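Local coordinates for JamJ (Lyngbya majuscula, PDB 5DOZ), which acts as an NADPH-dependent enoyl-acyl carrier protein reductase of a polyketide synthase and is linked to formation of a cyclopropane ring, at residues 141-146 and 292-297; 275-280 and 286-291; 175-180 and 301-306. One frame throughout, in Å; residues are numbered along the deposited sequence.

Contact 1 (141-146 and 292-297). With NDP (NADPH dihydro-nicotinamide-adenine-dinucleotide phosphate), chain E.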
loop_
_atom_site.group_PDB
_atom_site.type_symbol
_atom_site.label_atom_id
_atom_site.label_comp_id
_atom_site.label_asym_id
_atom_site.label_seq_id
_atom_site.Cartn_x
_atom_site.Cartn_y
_atom_site.Cartn_z
ATOM N N THR A 141 3.857 0.802 -4.174
ATOM C CA THR A 141 2.676 1.363 -4.843
ATOM C C THR A 141 2.941 2.808 -5.269
ATOM O O THR A 141 2.660 3.186 -6.408
ATOM C CB THR A 141 1.415 1.308 -3.953
ATOM O OG1 THR A 141 1.198 -0.039 -3.510
ATOM C CG2 THR A 141 0.172 1.799 -4.711
ATOM N N ALA A 142 3.489 3.603 -4.351
ATOM C CA ALA A 142 3.809 5.000 -4.630
ATOM C C ALA A 142 4.831 5.114 -5.749
ATOM O O ALA A 142 4.653 5.909 -6.675
ATOM C CB ALA A 142 4.298 5.708 -3.376
ATOM N N TYR A 143 5.886 4.301 -5.681
ATOM C CA TYR A 143 6.916 4.320 -6.710
ATOM C C TYR A 143 6.348 3.945 -8.072
ATOM O O TYR A 143 6.544 4.681 -9.045
ATOM C CB TYR A 143 8.114 3.418 -6.368
ATOM C CG TYR A 143 9.215 3.502 -7.413
ATOM C CD1 TYR A 143 9.132 2.769 -8.608
ATOM C CD2 TYR A 143 10.320 4.333 -7.228
ATOM C CE1 TYR A 143 10.126 2.857 -9.578
ATOM C CE2 TYR A 143 11.322 4.423 -8.195
ATOM C CZ TYR A 143 11.217 3.684 -9.366
ATOM O OH TYR A 143 12.198 3.767 -10.330
ATOM N N HIS A 144 5.656 2.807 -8.146
ATOM C CA HIS A 144 5.112 2.342 -9.422
ATOM C C HIS A 144 4.178 3.381 -10.048
ATOM O O HIS A 144 4.330 3.734 -11.222
ATOM C CB HIS A 144 4.407 0.993 -9.277
ATOM C CG HIS A 144 4.024 0.372 -10.586
ATOM N ND1 HIS A 144 4.955 -0.090 -11.491
ATOM C CD2 HIS A 144 2.811 0.129 -11.138
ATOM C CE1 HIS A 144 4.333 -0.581 -12.548
ATOM N NE2 HIS A 144 3.031 -0.460 -12.359
ATOM N N GLY A 145 3.227 3.871 -9.258
ATOM C CA GLY A 145 2.273 4.873 -9.720
ATOM C C GLY A 145 2.931 6.149 -10.215
ATOM O O GLY A 145 2.735 6.544 -11.363
ATOM N N LEU A 146 3.727 6.771 -9.350
ATOM C CA LEU A 146 4.375 8.054 -9.645
ATOM C C LEU A 146 5.493 7.998 -10.688
ATOM O O LEU A 146 5.537 8.842 -11.583
ATOM C CB LEU A 146 4.919 8.692 -8.366
ATOM C CG LEU A 146 3.935 9.151 -7.290
ATOM C CD1 LEU A 146 4.698 9.490 -6.018
ATOM C CD2 LEU A 146 3.111 10.339 -7.777
ATOM N N TRP A 292 12.608 -2.349 -6.083
ATOM C CA TRP A 292 13.450 -2.337 -4.890
ATOM C C TRP A 292 14.886 -1.930 -5.186
ATOM O O TRP A 292 15.501 -1.215 -4.398
ATOM C CB TRP A 292 13.411 -3.684 -4.162
ATOM C CG TRP A 292 14.133 -3.648 -2.855
ATOM C CD1 TRP A 292 15.179 -4.433 -2.476
ATOM C CD2 TRP A 292 13.884 -2.751 -1.763
ATOM N NE1 TRP A 292 15.586 -4.098 -1.207
ATOM C CE2 TRP A 292 14.809 -3.065 -0.749
ATOM C CE3 TRP A 292 12.964 -1.712 -1.544
ATOM C CZ2 TRP A 292 14.843 -2.383 0.473
ATOM C CZ3 TRP A 292 12.997 -1.032 -0.330
ATOM C CH2 TRP A 292 13.928 -1.373 0.663
ATOM N N LYS A 293 15.411 -2.398 -6.318
ATOM C CA LYS A 293 16.722 -1.981 -6.814
ATOM C C LYS A 293 16.812 -0.465 -6.992
ATOM O O LYS A 293 17.892 0.117 -6.887
ATOM C CB LYS A 293 17.026 -2.654 -8.151
ATOM C CG LYS A 293 17.956 -3.852 -8.068
ATOM C CD LYS A 293 18.580 -4.141 -9.426
ATOM C CE LYS A 293 19.562 -3.044 -9.824
ATOM N NZ LYS A 293 19.841 -3.032 -11.286
ATOM N N LYS A 294 15.673 0.163 -7.270
ATOM C CA LYS A 294 15.622 1.605 -7.490
ATOM C C LYS A 294 15.277 2.352 -6.206
ATOM O O LYS A 294 15.199 3.581 -6.208
ATOM C CB LYS A 294 14.629 1.956 -8.612
ATOM C CG LYS A 294 14.749 1.072 -9.852
ATOM C CD LYS A 294 14.622 1.862 -11.145
ATOM C CE LYS A 294 14.299 0.967 -12.337
ATOM N NZ LYS A 294 12.848 0.619 -12.381
ATOM N N LEU A 295 15.087 1.612 -5.112
ATOM C CA LEU A 295 14.686 2.209 -3.834
ATOM C C LEU A 295 15.642 1.979 -2.671
ATOM O O LEU A 295 15.768 2.852 -1.808
ATOM C CB LEU A 295 13.277 1.753 -3.423
ATOM C CG LEU A 295 12.043 2.421 -4.040
ATOM C CD1 LEU A 295 10.780 1.830 -3.427
ATOM C CD2 LEU A 295 12.047 3.934 -3.873
ATOM N N ILE A 296 16.302 0.819 -2.636
ATOM C CA ILE A 296 17.103 0.418 -1.465
ATOM C C ILE A 296 18.223 1.405 -1.116
ATOM O O ILE A 296 18.509 1.623 0.061
ATOM C CB ILE A 296 17.661 -1.034 -1.562
ATOM C CG1 ILE A 296 18.230 -1.483 -0.201
ATOM C CG2 ILE A 296 18.695 -1.159 -2.678
ATOM C CD1 ILE A 296 18.607 -2.948 -0.089
ATOM N N GLN A 297 18.841 1.995 -2.134
ATOM C CA GLN A 297 19.958 2.914 -1.928
ATOM C C GLN A 297 19.510 4.216 -1.261
ATOM O O GLN A 297 20.250 4.790 -0.473
ATOM C CB GLN A 297 20.695 3.182 -3.244
ATOM C CG GLN A 297 21.447 1.967 -3.776
ATOM C CD GLN A 297 21.656 1.983 -5.283
ATOM O OE1 GLN A 297 21.197 2.887 -5.986
ATOM N NE2 GLN A 297 22.354 0.972 -5.787
HETATM P PA NDP E . -5.088 3.708 4.750
HETATM O O1A NDP E . -6.232 3.089 5.528
HETATM O O2A NDP E . -3.753 3.927 5.411
HETATM O O5B NDP E . -5.563 5.145 4.205
HETATM C C5B NDP E . -6.933 5.523 4.154
HETATM C C4B NDP E . -6.976 7.035 4.292
HETATM O O4B NDP E . -8.143 7.532 3.629
HETATM C C3B NDP E . -7.072 7.502 5.741
HETATM O O3B NDP E . -5.793 7.821 6.297
HETATM C C2B NDP E . -7.889 8.764 5.643
HETATM O O2B NDP E . -6.995 9.864 5.592
HETATM C C1B NDP E . -8.603 8.698 4.304
HETATM N N9A NDP E . -10.065 8.611 4.476
HETATM C C8A NDP E . -10.723 7.836 5.354
HETATM N N7A NDP E . -12.057 8.009 5.229
HETATM C C5A NDP E . -12.261 8.911 4.249
HETATM C C6A NDP E . -13.428 9.550 3.600
HETATM N N6A NDP E . -14.686 9.245 3.984
HETATM N N1A NDP E . -13.193 10.447 2.608
HETATM C C2A NDP E . -11.948 10.765 2.207
HETATM N N3A NDP E . -10.849 10.218 2.757
HETATM C C4A NDP E . -10.942 9.304 3.757
HETATM O O3 NDP E . -4.907 2.894 3.372
HETATM P PN NDP E . -3.621 2.909 2.403
HETATM O O1N NDP E . -2.953 4.250 2.445
HETATM O O2N NDP E . -2.811 1.670 2.666
HETATM O O5D NDP E . -4.285 2.746 0.943
HETATM C C5D NDP E . -5.251 3.681 0.443
HETATM C C4D NDP E . -6.119 3.028 -0.633
HETATM O O4D NDP E . -5.313 2.460 -1.669
HETATM C C3D NDP E . -6.955 1.884 -0.095
HETATM O O3D NDP E . -8.224 1.948 -0.740
HETATM C C2D NDP E . -6.204 0.634 -0.514
HETATM O O2D NDP E . -7.032 -0.533 -0.631
HETATM C C1D NDP E . -5.590 1.067 -1.833
HETATM N N1N NDP E . -4.355 0.346 -2.144
HETATM C C2N NDP E . -4.207 -0.136 -3.386
HETATM C C3N NDP E . -2.977 -0.583 -3.854
HETATM C C7N NDP E . -2.801 -0.879 -5.317
HETATM O O7N NDP E . -1.971 -1.689 -5.692
HETATM N N7N NDP E . -3.568 -0.234 -6.192
HETATM C C4N NDP E . -1.873 -0.905 -2.867
HETATM C C5N NDP E . -2.106 -0.233 -1.591
HETATM C C6N NDP E . -3.354 0.284 -1.246
HETATM P P2B NDP E . -7.470 11.334 6.004
HETATM O O1X NDP E . -7.960 11.198 7.428
HETATM O O2X NDP E . -6.205 12.119 5.845
HETATM O O3X NDP E . -8.543 11.686 5.004
#
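Y143 reaches from helix 136-149 to K294 and L295 at the break between helices 287-293 and 296-300, a helix-to-turn contact of the medium-chain dehydrogenase/reductase fold, to which this zinc-binding-dehydrogenase relative belongs. Having CG anti to the backbone N (chi1 -177°) directs the phenol toward K294 and L295.

The apolar part is the ring against L295: the two side chains run past each other in opposite directions, and L295 CD2 lies 3.8 Å from Y143 CD2. L295 is also the N-cap residue of the second helix, so one residue both starts that helix and faces the ring. W178 and Y147 meet the same tyrosine ring, and I291 touches the side chain too.

The mixed part is the aliphatic stem of K294, which crosses the tyrosine nearly at a right angle. Its bends at chi2 and chi4 wrap the chain about the phenol oxygen.

The cofactor is met by T141, two residues before Y143. Its OG1, hydrogen-bonded to I137 O, stands 3.3 Å from C4N of the nicotinamide, the carbon that carries the transferable hydride in NADPH. Away from the cofactor, at the phenol end of Y143, K294 CD comes within 3.2 Å of Y143 OH.

Contact 2 (275-280 and 286-291). With NDP (NADPH dihydro-nicotinamide-adenine-dinucleotide phosphate), chain E.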
loop_
_atom_site.group_PDB
_atom_site.type_symbol
_atom_site.label_atom_id
_atom_site.label_comp_id
_atom_site.label_asym_id
_atom_site.label_seq_id
_atom_site.Cartn_x
_atom_site.Cartn_y
_atom_site.Cartn_z
ATOM N N PHE A 275 -4.137 1.003 -11.700
ATOM C CA PHE A 275 -3.313 -0.191 -11.539
ATOM C C PHE A 275 -3.528 -0.865 -10.194
ATOM O O PHE A 275 -3.790 -0.207 -9.190
ATOM C CB PHE A 275 -1.824 0.123 -11.761
ATOM C CG PHE A 275 -1.147 0.732 -10.569
ATOM C CD1 PHE A 275 -1.207 2.099 -10.342
ATOM C CD2 PHE A 275 -0.456 -0.070 -9.662
ATOM C CE1 PHE A 275 -0.584 2.656 -9.238
ATOM C CE2 PHE A 275 0.160 0.482 -8.551
ATOM C CZ PHE A 275 0.100 1.850 -8.343
ATOM N N ASP A 276 -3.407 -2.189 -10.206
ATOM C CA ASP A 276 -3.412 -3.015 -9.008
ATOM C C ASP A 276 -2.012 -3.621 -8.915
ATOM O O ASP A 276 -1.631 -4.418 -9.771
ATOM C CB ASP A 276 -4.497 -4.094 -9.140
ATOM C CG ASP A 276 -4.452 -5.144 -8.027
ATOM O OD1 ASP A 276 -3.357 -5.478 -7.522
ATOM O OD2 ASP A 276 -5.532 -5.670 -7.684
ATOM N N LEU A 277 -1.252 -3.229 -7.889
ATOM C CA LEU A 277 0.158 -3.623 -7.754
ATOM C C LEU A 277 0.390 -5.129 -7.893
ATOM O O LEU A 277 1.262 -5.551 -8.648
ATOM C CB LEU A 277 0.754 -3.113 -6.425
ATOM C CG LEU A 277 2.252 -3.307 -6.162
ATOM C CD1 LEU A 277 3.103 -2.431 -7.075
ATOM C CD2 LEU A 277 2.580 -3.024 -4.701
ATOM N N LEU A 278 -0.393 -5.931 -7.173
ATOM C CA LEU A 278 -0.217 -7.388 -7.198
ATOM C C LEU A 278 -0.637 -7.983 -8.540
ATOM O O LEU A 278 -0.111 -9.020 -8.956
ATOM C CB LEU A 278 -0.948 -8.086 -6.037
ATOM C CG LEU A 278 -0.952 -7.535 -4.598
ATOM C CD1 LEU A 278 -1.127 -8.677 -3.604
ATOM C CD2 LEU A 278 0.266 -6.692 -4.227
ATOM N N GLU A 279 -1.577 -7.317 -9.210
ATOM C CA GLU A 279 -1.959 -7.644 -10.584
ATOM C C GLU A 279 -0.788 -7.375 -11.538
ATOM O O GLU A 279 -0.563 -8.139 -12.478
ATOM C CB GLU A 279 -3.216 -6.852 -10.982
ATOM C CG GLU A 279 -3.617 -6.877 -12.449
ATOM C CD GLU A 279 -4.806 -5.966 -12.756
ATOM O OE1 GLU A 279 -5.712 -5.829 -11.903
ATOM O OE2 GLU A 279 -4.847 -5.381 -13.861
ATOM N N GLU A 280 -0.039 -6.300 -11.278
ATOM C CA GLU A 280 1.159 -5.969 -12.062
ATOM C C GLU A 280 2.309 -6.962 -11.854
ATOM O O GLU A 280 3.080 -7.235 -12.779
ATOM C CB GLU A 280 1.627 -4.533 -11.781
ATOM C CG GLU A 280 0.637 -3.445 -12.190
ATOM C CD GLU A 280 0.153 -3.573 -13.631
ATOM O OE1 GLU A 280 0.891 -4.108 -14.487
ATOM O OE2 GLU A 280 -0.976 -3.127 -13.915
ATOM N N GLN A 286 9.154 -10.008 -11.987
ATOM C CA GLN A 286 10.379 -9.279 -11.647
ATOM C C GLN A 286 10.103 -7.903 -11.038
ATOM O O GLN A 286 11.007 -7.286 -10.465
ATOM C CB GLN A 286 11.283 -9.114 -12.884
ATOM C CG GLN A 286 11.872 -10.409 -13.437
ATOM C CD GLN A 286 12.624 -11.214 -12.396
ATOM O OE1 GLN A 286 13.554 -10.717 -11.751
ATOM N NE2 GLN A 286 12.228 -12.469 -12.225
ATOM N N LEU A 287 8.859 -7.433 -11.162
ATOM C CA LEU A 287 8.481 -6.070 -10.751
ATOM C C LEU A 287 8.972 -5.637 -9.370
ATOM O O LEU A 287 9.473 -4.518 -9.222
ATOM C CB LEU A 287 6.966 -5.861 -10.845
ATOM C CG LEU A 287 6.501 -4.465 -10.403
ATOM C CD1 LEU A 287 6.764 -3.420 -11.491
ATOM C CD2 LEU A 287 5.039 -4.480 -9.987
ATOM N N TYR A 288 8.817 -6.504 -8.366
ATOM C CA TYR A 288 9.267 -6.179 -7.010
ATOM C C TYR A 288 10.786 -6.008 -6.951
ATOM O O TYR A 288 11.284 -5.064 -6.339
ATOM C CB TYR A 288 8.778 -7.205 -5.969
ATOM C CG TYR A 288 7.262 -7.317 -5.849
ATOM C CD1 TYR A 288 6.434 -6.209 -6.059
ATOM C CD2 TYR A 288 6.661 -8.527 -5.507
ATOM C CE1 TYR A 288 5.054 -6.313 -5.950
ATOM C CE2 TYR A 288 5.282 -8.636 -5.388
ATOM C CZ TYR A 288 4.483 -7.526 -5.613
ATOM O OH TYR A 288 3.110 -7.628 -5.508
ATOM N N TYR A 289 11.511 -6.916 -7.603
ATOM C CA TYR A 289 12.968 -6.836 -7.689
ATOM C C TYR A 289 13.420 -5.498 -8.286
ATOM O O TYR A 289 14.262 -4.807 -7.710
ATOM C CB TYR A 289 13.522 -8.022 -8.501
ATOM C CG TYR A 289 15.003 -7.952 -8.827
ATOM C CD1 TYR A 289 15.960 -8.380 -7.908
ATOM C CD2 TYR A 289 15.444 -7.483 -10.065
ATOM C CE1 TYR A 289 17.318 -8.331 -8.206
ATOM C CE2 TYR A 289 16.797 -7.428 -10.372
ATOM C CZ TYR A 289 17.731 -7.851 -9.437
ATOM O OH TYR A 289 19.080 -7.799 -9.734
ATOM N N GLN A 290 12.852 -5.131 -9.430
ATOM C CA GLN A 290 13.248 -3.901 -10.107
ATOM C C GLN A 290 12.979 -2.649 -9.274
ATOM O O GLN A 290 13.880 -1.833 -9.080
ATOM C CB GLN A 290 12.605 -3.790 -11.494
ATOM C CG GLN A 290 13.395 -4.489 -12.598
ATOM C CD GLN A 290 14.789 -3.905 -12.825
ATOM O OE1 GLN A 290 15.045 -2.725 -12.556
ATOM N NE2 GLN A 290 15.695 -4.734 -13.334
ATOM N N ILE A 291 11.754 -2.506 -8.774
ATOM C CA ILE A 291 11.395 -1.353 -7.943
ATOM C C ILE A 291 12.354 -1.231 -6.761
ATOM O O ILE A 291 12.877 -0.149 -6.493
ATOM C CB ILE A 291 9.925 -1.404 -7.459
ATOM C CG1 ILE A 291 8.969 -1.190 -8.639
ATOM C CG2 ILE A 291 9.663 -0.365 -6.367
ATOM C CD1 ILE A 291 7.504 -1.361 -8.290
HETATM P PA NDP E . -5.088 3.708 4.750
HETATM O O1A NDP E . -6.232 3.089 5.528
HETATM O O2A NDP E . -3.753 3.927 5.411
HETATM O O5B NDP E . -5.563 5.145 4.205
HETATM C C5B NDP E . -6.933 5.523 4.154
HETATM C C4B NDP E . -6.976 7.035 4.292
HETATM O O4B NDP E . -8.143 7.532 3.629
HETATM C C3B NDP E . -7.072 7.502 5.741
HETATM O O3B NDP E . -5.793 7.821 6.297
HETATM C C2B NDP E . -7.889 8.764 5.643
HETATM O O2B NDP E . -6.995 9.864 5.592
HETATM C C1B NDP E . -8.603 8.698 4.304
HETATM N N9A NDP E . -10.065 8.611 4.476
HETATM C C8A NDP E . -10.723 7.836 5.354
HETATM N N7A NDP E . -12.057 8.009 5.229
HETATM C C5A NDP E . -12.261 8.911 4.249
HETATM C C6A NDP E . -13.428 9.550 3.600
HETATM N N6A NDP E . -14.686 9.245 3.984
HETATM N N1A NDP E . -13.193 10.447 2.608
HETATM C C2A NDP E . -11.948 10.765 2.207
HETATM N N3A NDP E . -10.849 10.218 2.757
HETATM C C4A NDP E . -10.942 9.304 3.757
HETATM O O3 NDP E . -4.907 2.894 3.372
HETATM P PN NDP E . -3.621 2.909 2.403
HETATM O O1N NDP E . -2.953 4.250 2.445
HETATM O O2N NDP E . -2.811 1.670 2.666
HETATM O O5D NDP E . -4.285 2.746 0.943
HETATM C C5D NDP E . -5.251 3.681 0.443
HETATM C C4D NDP E . -6.119 3.028 -0.633
HETATM O O4D NDP E . -5.313 2.460 -1.669
HETATM C C3D NDP E . -6.955 1.884 -0.095
HETATM O O3D NDP E . -8.224 1.948 -0.740
HETATM C C2D NDP E . -6.204 0.634 -0.514
HETATM O O2D NDP E . -7.032 -0.533 -0.631
HETATM C C1D NDP E . -5.590 1.067 -1.833
HETATM N N1N NDP E . -4.355 0.346 -2.144
HETATM C C2N NDP E . -4.207 -0.136 -3.386
HETATM C C3N NDP E . -2.977 -0.583 -3.854
HETATM C C7N NDP E . -2.801 -0.879 -5.317
HETATM O O7N NDP E . -1.971 -1.689 -5.692
HETATM N N7N NDP E . -3.568 -0.234 -6.192
HETATM C C4N NDP E . -1.873 -0.905 -2.867
HETATM C C5N NDP E . -2.106 -0.233 -1.591
HETATM C C6N NDP E . -3.354 0.284 -1.246
HETATM P P2B NDP E . -7.470 11.334 6.004
HETATM O O1X NDP E . -7.960 11.198 7.428
HETATM O O2X NDP E . -6.205 12.119 5.845
HETATM O O3X NDP E . -8.543 11.686 5.004
#
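L277 and L287 meet through their branch ends, L277 CD1 lying 4.1 Å from L287 CD2, where the first turn of helix 277-283 faces helix 287-293, two consecutive helices joined by a short loop. This is the tight, buried part. L287 CD2 also touches E280 CB at 3.9 Å, so one methyl fills the angle between two residues a turn apart. Y288 comes in beside it: L277 CG approaches the edge of the phenol near the ring plane, 4.1 Å from CE1. The phenol lies obliquely to L278, with Y288 OH 3.3 Å from L278 CD2. F281 stacks on the Y288 ring.

The looser side is polar. E280 contributes its CB to the packing, but its chain bends at chi2 and carries the carboxylate away from L287 to R283, which also pairs with E279. Q286, at the start of the second segment, is exposed.

Ahead of the first helix, D276 is the N-cap residue. Its OD1 accepts from E279 N at 3.1 Å, the donor approaching from above the carboxylate plane, 61° out of it. The adjoining backbone grips the nicotinamide carboxamide from both ends: NDP N7N donates to F275 O at 3.0 Å, and L277 N donates to NDP O7N at 2.8 Å, fairly straight at 164°. The amide nitrogen also lies over one face of the F275 ring. A donor and an acceptor set two residues apart match the carboxamide's own acceptor and donor, which fixes its rotation and probably helps orient the nicotinamide for hydride transfer, while the leucine-tyrosine packing probably helps hold the next helix against this turn.

Contact 3 (175-180 and 301-306)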
loop_
_atom_site.group_PDB
_atom_site.type_symbol
_atom_site.label_atom_id
_atom_site.label_comp_id
_atom_site.label_asym_id
_atom_site.label_seq_id
_atom_site.Cartn_x
_atom_site.Cartn_y
_atom_site.Cartn_z
ATOM N N ALA A 175 7.586 12.114 -3.790
ATOM C CA ALA A 175 7.362 13.330 -4.573
ATOM C C ALA A 175 8.319 14.461 -4.189
ATOM O O ALA A 175 8.872 15.130 -5.070
ATOM C CB ALA A 175 5.915 13.784 -4.465
ATOM N N GLN A 176 8.518 14.661 -2.886
ATOM C CA GLN A 176 9.406 15.718 -2.383
ATOM C C GLN A 176 10.873 15.444 -2.718
ATOM O O GLN A 176 11.591 16.349 -3.151
ATOM C CB GLN A 176 9.234 15.913 -0.869
ATOM C CG GLN A 176 7.884 16.490 -0.465
ATOM C CD GLN A 176 7.792 16.793 1.018
ATOM O OE1 GLN A 176 8.177 15.976 1.861
ATOM N NE2 GLN A 176 7.274 17.968 1.347
ATOM N N PHE A 177 11.306 14.196 -2.528
ATOM C CA PHE A 177 12.674 13.786 -2.861
ATOM C C PHE A 177 12.945 13.878 -4.365
ATOM O O PHE A 177 14.089 14.058 -4.786
ATOM C CB PHE A 177 12.961 12.372 -2.335
ATOM C CG PHE A 177 14.335 11.854 -2.673
ATOM C CD1 PHE A 177 15.479 12.548 -2.282
ATOM C CD2 PHE A 177 14.485 10.655 -3.365
ATOM C CE1 PHE A 177 16.743 12.066 -2.593
ATOM C CE2 PHE A 177 15.746 10.164 -3.675
ATOM C CZ PHE A 177 16.877 10.870 -3.290
ATOM N N TRP A 178 11.889 13.763 -5.168
ATOM C CA TRP A 178 12.016 13.907 -6.616
ATOM C C TRP A 178 11.842 15.355 -7.096
ATOM O O TRP A 178 11.878 15.625 -8.297
ATOM C CB TRP A 178 11.100 12.924 -7.357
ATOM C CG TRP A 178 11.507 11.476 -7.159
ATOM C CD1 TRP A 178 12.750 11.013 -6.818
ATOM C CD2 TRP A 178 10.675 10.313 -7.300
ATOM N NE1 TRP A 178 12.740 9.640 -6.727
ATOM C CE2 TRP A 178 11.482 9.184 -7.022
ATOM C CE3 TRP A 178 9.328 10.116 -7.633
ATOM C CZ2 TRP A 178 10.984 7.873 -7.065
ATOM C CZ3 TRP A 178 8.834 8.815 -7.679
ATOM C CH2 TRP A 178 9.659 7.713 -7.395
ATOM N N GLY A 179 11.663 16.279 -6.155
ATOM C CA GLY A 179 11.631 17.711 -6.468
ATOM C C GLY A 179 10.297 18.252 -6.950
ATOM O O GLY A 179 10.207 19.412 -7.352
ATOM N N ALA A 180 9.266 17.409 -6.912
ATOM C CA ALA A 180 7.909 17.813 -7.273
ATOM C C ALA A 180 7.300 18.693 -6.189
ATOM O O ALA A 180 7.740 18.664 -5.036
ATOM C CB ALA A 180 7.036 16.589 -7.508
ATOM N N ASN A 301 21.049 5.438 2.212
ATOM C CA ASN A 301 21.633 6.764 2.378
ATOM C C ASN A 301 20.744 7.714 3.189
ATOM O O ASN A 301 20.996 8.920 3.239
ATOM C CB ASN A 301 21.960 7.370 1.007
ATOM C CG ASN A 301 22.813 6.450 0.145
ATOM O OD1 ASN A 301 23.285 5.402 0.595
ATOM N ND2 ASN A 301 23.012 6.841 -1.107
ATOM N N LYS A 302 19.707 7.147 3.810
ATOM C CA LYS A 302 18.720 7.863 4.636
ATOM C C LYS A 302 18.109 9.086 3.953
ATOM O O LYS A 302 17.864 10.120 4.584
ATOM C CB LYS A 302 19.297 8.207 6.018
ATOM C CG LYS A 302 19.485 6.996 6.923
ATOM C CD LYS A 302 19.944 7.392 8.320
ATOM C CE LYS A 302 19.800 6.216 9.280
ATOM N NZ LYS A 302 20.238 6.529 10.669
ATOM N N GLU A 303 17.868 8.945 2.653
ATOM C CA GLU A 303 17.184 9.958 1.859
ATOM C C GLU A 303 15.675 9.699 1.910
ATOM O O GLU A 303 14.872 10.633 1.902
ATOM C CB GLU A 303 17.731 9.962 0.424
ATOM C CG GLU A 303 19.217 10.319 0.359
ATOM C CD GLU A 303 19.887 10.008 -0.975
ATOM O OE1 GLU A 303 19.759 8.874 -1.484
ATOM O OE2 GLU A 303 20.581 10.904 -1.506
ATOM N N LEU A 304 15.298 8.422 1.969
ATOM C CA LEU A 304 13.928 8.035 2.288
ATOM C C LEU A 304 13.916 7.400 3.672
ATOM O O LEU A 304 14.924 6.845 4.116
ATOM C CB LEU A 304 13.352 7.068 1.247
ATOM C CG LEU A 304 13.142 7.546 -0.193
ATOM C CD1 LEU A 304 12.784 6.350 -1.067
ATOM C CD2 LEU A 304 12.073 8.631 -0.289
ATOM N N HIS A 305 12.778 7.497 4.351
ATOM C CA HIS A 305 12.662 7.041 5.725
ATOM C C HIS A 305 11.447 6.141 5.919
ATOM O O HIS A 305 10.469 6.255 5.177
ATOM C CB HIS A 305 12.585 8.246 6.680
ATOM C CG HIS A 305 13.830 9.077 6.699
ATOM N ND1 HIS A 305 13.923 10.297 6.063
ATOM C CD2 HIS A 305 15.045 8.851 7.256
ATOM C CE1 HIS A 305 15.136 10.792 6.235
ATOM N NE2 HIS A 305 15.836 9.934 6.955
ATOM N N PRO A 306 11.506 5.236 6.915
ATOM C CA PRO A 306 10.316 4.488 7.301
ATOM C C PRO A 306 9.187 5.446 7.656
ATOM O O PRO A 306 9.441 6.581 8.066
ATOM C CB PRO A 306 10.766 3.710 8.547
ATOM C CG PRO A 306 12.073 4.312 8.961
ATOM C CD PRO A 306 12.686 4.823 7.699
#
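F177 lays its ring against CB and the carboxylate end of E303, at the end of helix 166-177, one of the helices packed on the parallel sheet of the Rossmann-type nucleotide-binding domain. A chi1 of 178° swings the phenyl group away from the backbone N and out to the loop that follows helix 296-300. E303 CB makes an off-centre CH-pi contact, 4.2 Å from the ring centroid and 30° off its normal, and its closest ring atom is CE1 at 3.8 Å. The chain of E303 continues extended beyond CG across the outer end of the ring, and E303 CD lies 3.9 Å from F177 CZ. Ring and carboxylate planes are turned 53° apart, so the two groups do not stack flat. On the inner side, L304 CD2 rests 4.4 Å from F177 CB. L304 itself is buried, also touching Q173 and L174 of the same helix and L295 before helix 296-300.

Both backbones turn at this place. A Schellman motif closes helix 166-177 at G179, where A180 N bonds back to A175 O and phi is positive. A second one, with K302 as its C-prime residue, ends helix 296-300. H305 N adds a hydrogen bond to Q173 OE1. The two segments themselves join without a polar bond: one methylene, E303 CB, sits on an exposed ring and the carboxylate lies beside its CZ end.

Contacts 1 and 2 are buried and both border the cofactor; contact 3 lies at a partly exposed edge. Helix 287-293 serves both buried contacts, and the H144 and F275 rings, edge to face, join contact 1 to contact 2. Contacts 1 and 3 meet through W178 against Y143 and L304 against L295, which join the two contacts through apolar side chains. Contacts 2 and 3 do not touch, their nearest atoms being about 8 Å apart. In all three the segments meet by packing, without a hydrogen bond between them; contact 1 adds a phenol oxygen beside a lysine chain, contact 2 alone adds backbone hydrogen bonds to the nicotinamide, and contact 3 sets a carboxylate beside a ring near solvent.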